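Local coordinates for ABC transporter ATP-binding protein (Sulfolobus tokodaii, PDB 2PJZ) that probably binds and hydrolyses ATP, perhaps as the nucleotide-binding subunit that powers a cobalt transporter, at residues A144-I149 with K172-E177; S77-E82 with V150-P155. One frame throughout, in Å; residues are numbered along the deposited sequence.

How the interactions relate
Strand 149-153, second in a mixed six-stranded sheet, pairs in parallel with the edge strand 76-78 on one side and with 177-182 on the other, a worked example of how an inner strand is held by both neighbours. Interaction 1 lies at the N-terminal start of strand 149-153 and interaction 2 runs to its C-terminal end, where the nucleotide site presumably lies; their centres are about 12 Å apart. Along the chain the segments alternate: 77-82, 144-149, 150-155, 172-177, with helix 161-173 making the beta-alpha-beta crossover between the two inner strands. Probable hydrogen bonds from V150 N to E177 O and from S77 N to I149 O join the contacts.

Interaction 1: A144-I149 with K172-E177; sequences ASQPEI and KEYGKE
E177 N donates to E148 O over 3.1 Å, opening the parallel pairing of strands 149-153 and 177-182 in the P-loop NTPase core, with I149 and E177 as the bridge pair. In the return direction, the CA-H of I149 meets E177 O at 3.1 Å. The two side chains run alongside each other on one sheet face. E177 has CG opposite its backbone nitrogen (chi1 174°) and is extended beyond it, which brings OE2 to 3.5 Å from CD1 of I149. An alanine in place of I149 is likely to open a gap beside the E177 carboxylate and take away its aliphatic flank.

Before the strands begin, the backbones stay close: P147 O receives the CA-H of G175 at 3.0 Å. One water bridges the same pair, donating to P147 O (2.8 Å) and accepting from G175 N (2.6 Å). Farther back, NE2 of Q146 reaches the edge of the Y174 ring, 3.4 Å from CE1, its amide plane turned 89° to the ring.

In the next shell, M1 N and G30 N hold the E177 carboxylate, and L107 and M111 of helix 105-114 pack on Y174. One face of that ring carries E173 CG, offset toward the rim.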
# COMPACT_ATOMS: atom_id res chain seq x y z
N ALA A 144 -3.14 12.23 9.68
CA ALA A 144 -3.59 13.32 10.56
C ALA A 144 -4.18 14.50 9.80
O ALA A 144 -4.80 15.38 10.39
CB ALA A 144 -2.48 13.77 11.48
N SER A 145 -4.03 14.52 8.48
CA SER A 145 -4.79 15.45 7.66
C SER A 145 -6.21 14.99 7.28
O SER A 145 -6.90 15.67 6.50
CB SER A 145 -4.01 15.83 6.39
OG SER A 145 -3.77 14.68 5.60
N GLN A 146 -6.63 13.84 7.80
CA GLN A 146 -7.93 13.28 7.48
C GLN A 146 -8.17 13.26 5.94
O GLN A 146 -9.16 13.81 5.42
CB GLN A 146 -9.04 14.06 8.20
CG GLN A 146 -8.92 13.91 9.71
CD GLN A 146 -10.22 14.17 10.45
OE1 GLN A 146 -10.35 15.21 11.11
NE2 GLN A 146 -11.17 13.25 10.36
N PRO A 147 -7.26 12.59 5.21
CA PRO A 147 -7.36 12.53 3.76
C PRO A 147 -8.61 11.79 3.35
O PRO A 147 -9.06 10.85 4.05
CB PRO A 147 -6.13 11.68 3.35
CG PRO A 147 -5.84 10.82 4.57
CD PRO A 147 -6.15 11.75 5.73
N GLU A 148 -9.19 12.20 2.23
CA GLU A 148 -10.21 11.37 1.61
C GLU A 148 -9.60 10.16 0.89
O GLU A 148 -10.24 9.12 0.74
CB GLU A 148 -11.02 12.19 0.60
CG GLU A 148 -11.84 13.33 1.22
CD GLU A 148 -12.85 12.90 2.27
OE1 GLU A 148 -13.26 11.70 2.33
OE2 GLU A 148 -13.25 13.80 3.04
N ILE A 149 -8.36 10.31 0.42
CA ILE A 149 -7.74 9.30 -0.43
C ILE A 149 -6.32 9.16 0.07
O ILE A 149 -5.64 10.14 0.20
CB ILE A 149 -7.72 9.74 -1.94
CG1 ILE A 149 -9.15 10.12 -2.39
CG2 ILE A 149 -7.12 8.60 -2.83
CD1 ILE A 149 -9.24 10.59 -3.93
N LYS A 172 -7.58 2.24 9.71
CA LYS A 172 -8.96 1.85 9.46
C LYS A 172 -9.95 3.00 9.67
O LYS A 172 -10.97 3.09 8.98
CB LYS A 172 -9.31 0.57 10.23
CG LYS A 172 -8.43 -0.63 9.75
CD LYS A 172 -8.45 -1.83 10.73
CE LYS A 172 -9.70 -2.68 10.61
NZ LYS A 172 -9.54 -3.89 11.50
N GLU A 173 -9.60 3.91 10.59
CA GLU A 173 -10.47 5.03 10.94
C GLU A 173 -10.35 6.22 9.98
O GLU A 173 -11.36 6.87 9.68
CB GLU A 173 -10.21 5.49 12.37
CG GLU A 173 -10.94 6.80 12.73
CD GLU A 173 -10.84 7.15 14.19
OE1 GLU A 173 -9.92 6.61 14.86
OE2 GLU A 173 -11.69 7.97 14.65
N TYR A 174 -9.14 6.47 9.49
CA TYR A 174 -8.88 7.63 8.64
C TYR A 174 -8.57 7.25 7.17
O TYR A 174 -8.20 6.10 6.86
CB TYR A 174 -7.77 8.49 9.27
CG TYR A 174 -8.19 9.07 10.60
CD1 TYR A 174 -9.05 10.17 10.66
CD2 TYR A 174 -7.77 8.50 11.81
CE1 TYR A 174 -9.46 10.71 11.87
CE2 TYR A 174 -8.18 9.04 13.05
CZ TYR A 174 -9.02 10.14 13.07
OH TYR A 174 -9.44 10.70 14.26
N GLY A 175 -8.76 8.20 6.26
CA GLY A 175 -8.67 7.94 4.81
C GLY A 175 -9.62 6.85 4.29
O GLY A 175 -9.21 5.73 4.06
N LYS A 176 -10.88 7.18 4.03
CA LYS A 176 -11.81 6.16 3.62
C LYS A 176 -11.42 5.42 2.35
O LYS A 176 -11.65 4.21 2.27
CB LYS A 176 -13.23 6.71 3.46
CG LYS A 176 -14.25 5.61 3.08
CD LYS A 176 -15.69 6.12 3.09
CE LYS A 176 -16.06 6.76 1.77
NZ LYS A 176 -17.50 7.18 1.87
N GLU A 177 -10.83 6.11 1.38
CA GLU A 177 -10.51 5.48 0.09
C GLU A 177 -8.99 5.44 -0.05
O GLU A 177 -8.28 6.33 0.44
CB GLU A 177 -11.07 6.33 -1.05
CG GLU A 177 -10.70 5.90 -2.50
CD GLU A 177 -11.38 6.81 -3.50
OE1 GLU A 177 -12.65 6.92 -3.46
OE2 GLU A 177 -10.67 7.41 -4.34
O HOH W 1 -9.70 10.63 6.72

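Interaction 2: S77-E82 with V150-P155; sequences STNLPE and VGLDEP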
# COMPACT_ATOMS: atom_id res chain seq x y z
N SER A 77 -3.20 11.98 0.62
CA SER A 77 -1.99 11.84 1.41
C SER A 77 -1.27 10.55 1.06
O SER A 77 -1.89 9.57 0.68
CB SER A 77 -2.33 11.73 2.92
OG SER A 77 -2.78 12.93 3.42
N THR A 78 0.05 10.56 1.24
CA THR A 78 0.85 9.33 1.17
C THR A 78 1.85 9.35 2.34
O THR A 78 2.22 10.41 2.85
CB THR A 78 1.59 9.16 -0.22
OG1 THR A 78 2.33 7.92 -0.27
CG2 THR A 78 2.58 10.34 -0.45
N ASN A 79 2.24 8.16 2.77
CA ASN A 79 3.34 8.04 3.75
C ASN A 79 4.68 7.79 3.10
O ASN A 79 5.66 7.54 3.80
CB ASN A 79 3.04 6.90 4.73
CG ASN A 79 3.15 5.51 4.09
OD1 ASN A 79 3.25 5.38 2.86
ND2 ASN A 79 3.18 4.47 4.93
N LEU A 80 4.74 7.89 1.76
CA LEU A 80 6.01 7.59 1.05
C LEU A 80 7.12 8.55 1.51
O LEU A 80 6.88 9.76 1.68
CB LEU A 80 5.87 7.69 -0.48
CG LEU A 80 5.17 6.52 -1.17
CD1 LEU A 80 4.72 7.02 -2.57
CD2 LEU A 80 6.06 5.27 -1.28
N PRO A 81 8.33 8.02 1.70
CA PRO A 81 9.41 8.86 2.25
C PRO A 81 9.68 10.09 1.38
O PRO A 81 10.03 11.14 1.91
CB PRO A 81 10.63 7.93 2.27
CG PRO A 81 10.10 6.57 2.23
CD PRO A 81 8.77 6.64 1.45
N GLU A 82 9.49 9.97 0.07
CA GLU A 82 9.69 11.07 -0.90
C GLU A 82 8.83 12.32 -0.58
O GLU A 82 9.17 13.45 -0.97
CB GLU A 82 9.38 10.60 -2.33
CG GLU A 82 10.37 9.61 -2.95
CD GLU A 82 10.08 8.14 -2.65
OE1 GLU A 82 9.32 7.78 -1.71
OE2 GLU A 82 10.67 7.31 -3.37
N VAL A 150 -5.86 7.93 0.29
CA VAL A 150 -4.50 7.74 0.83
C VAL A 150 -3.73 6.61 0.05
O VAL A 150 -4.31 5.61 -0.38
CB VAL A 150 -4.62 7.49 2.40
CG1 VAL A 150 -5.26 6.10 2.67
CG2 VAL A 150 -3.31 7.70 3.13
N GLY A 151 -2.42 6.79 -0.14
CA GLY A 151 -1.57 5.74 -0.71
C GLY A 151 -0.59 5.37 0.38
O GLY A 151 0.27 6.17 0.76
N LEU A 152 -0.72 4.17 0.91
CA LEU A 152 0.13 3.78 2.01
C LEU A 152 1.09 2.67 1.61
O LEU A 152 0.68 1.61 1.16
CB LEU A 152 -0.70 3.38 3.23
CG LEU A 152 -1.57 4.48 3.82
CD1 LEU A 152 -2.46 3.90 4.92
CD2 LEU A 152 -0.69 5.62 4.37
N ASP A 153 2.38 2.96 1.73
CA ASP A 153 3.42 1.95 1.45
C ASP A 153 3.86 1.22 2.74
O ASP A 153 4.29 1.86 3.71
CB ASP A 153 4.62 2.63 0.80
CG ASP A 153 5.67 1.63 0.33
OD1 ASP A 153 5.32 0.50 -0.07
OD2 ASP A 153 6.85 1.99 0.40
N GLU A 154 3.76 -0.10 2.74
CA GLU A 154 4.33 -0.95 3.81
C GLU A 154 4.24 -0.35 5.20
O GLU A 154 5.29 -0.15 5.86
CB GLU A 154 5.80 -1.28 3.51
CG GLU A 154 5.99 -2.12 2.28
CD GLU A 154 5.66 -3.60 2.52
OE1 GLU A 154 5.11 -3.97 3.59
OE2 GLU A 154 5.96 -4.37 1.59
N PRO A 155 3.02 -0.04 5.68
CA PRO A 155 2.95 0.72 6.93
C PRO A 155 3.34 -0.11 8.18
O PRO A 155 3.45 0.45 9.26
CB PRO A 155 1.48 1.15 7.01
CG PRO A 155 0.73 0.13 6.20
CD PRO A 155 1.68 -0.33 5.11
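Backbone pairing joins S77 to its neighbours across the sheet: G151 N donates to S77 O at 2.9 Å, while the CA-H of V150 approaches the same oxygen. Two residues on, N79 N reaches G151 O in a weak bond of 3.4 Å.

Side-chain hydrogen bonds take over where the strands part. The hydroxyl of T78 donates to G151 O at 2.9 Å, so this carbonyl is gripped twice, and OG1 in turn accepts from L80 N, forming an ST turn just where segment 77-82 leaves strand 76-78. The amide of N79 then clasps both backbone polar groups of D153. OD1 receives D153 N in a nearly straight bond of 2.8 Å (169° at the hydrogen), and ND2 gives to D153 O at 3.1 Å. A chi1 of 71°, with CG between the backbone N and carbonyl carbon, turns the amide to its partner, and T139 OG1 provides ND2 with a second bond.

By sequence, strand 149-153 running into D153 and E154 is probably the Walker B motif of an ABC ATPase, and the turn after T78 probably corresponds to the start of the Q-loop, with N79 at about the place of the usual glutamine. D153 OD1 bonds to T44 OG1 of the likely P-loop, and a sulfate lies about 5 Å from the D153 side chain.

Among the van der Waals contacts, L80 crosses D153 at about a right angle, CD2 lying 3.7 Å from D153 CB. L152 CD2 lies over one face of the N79 amide, 3.9 Å from N79 CG.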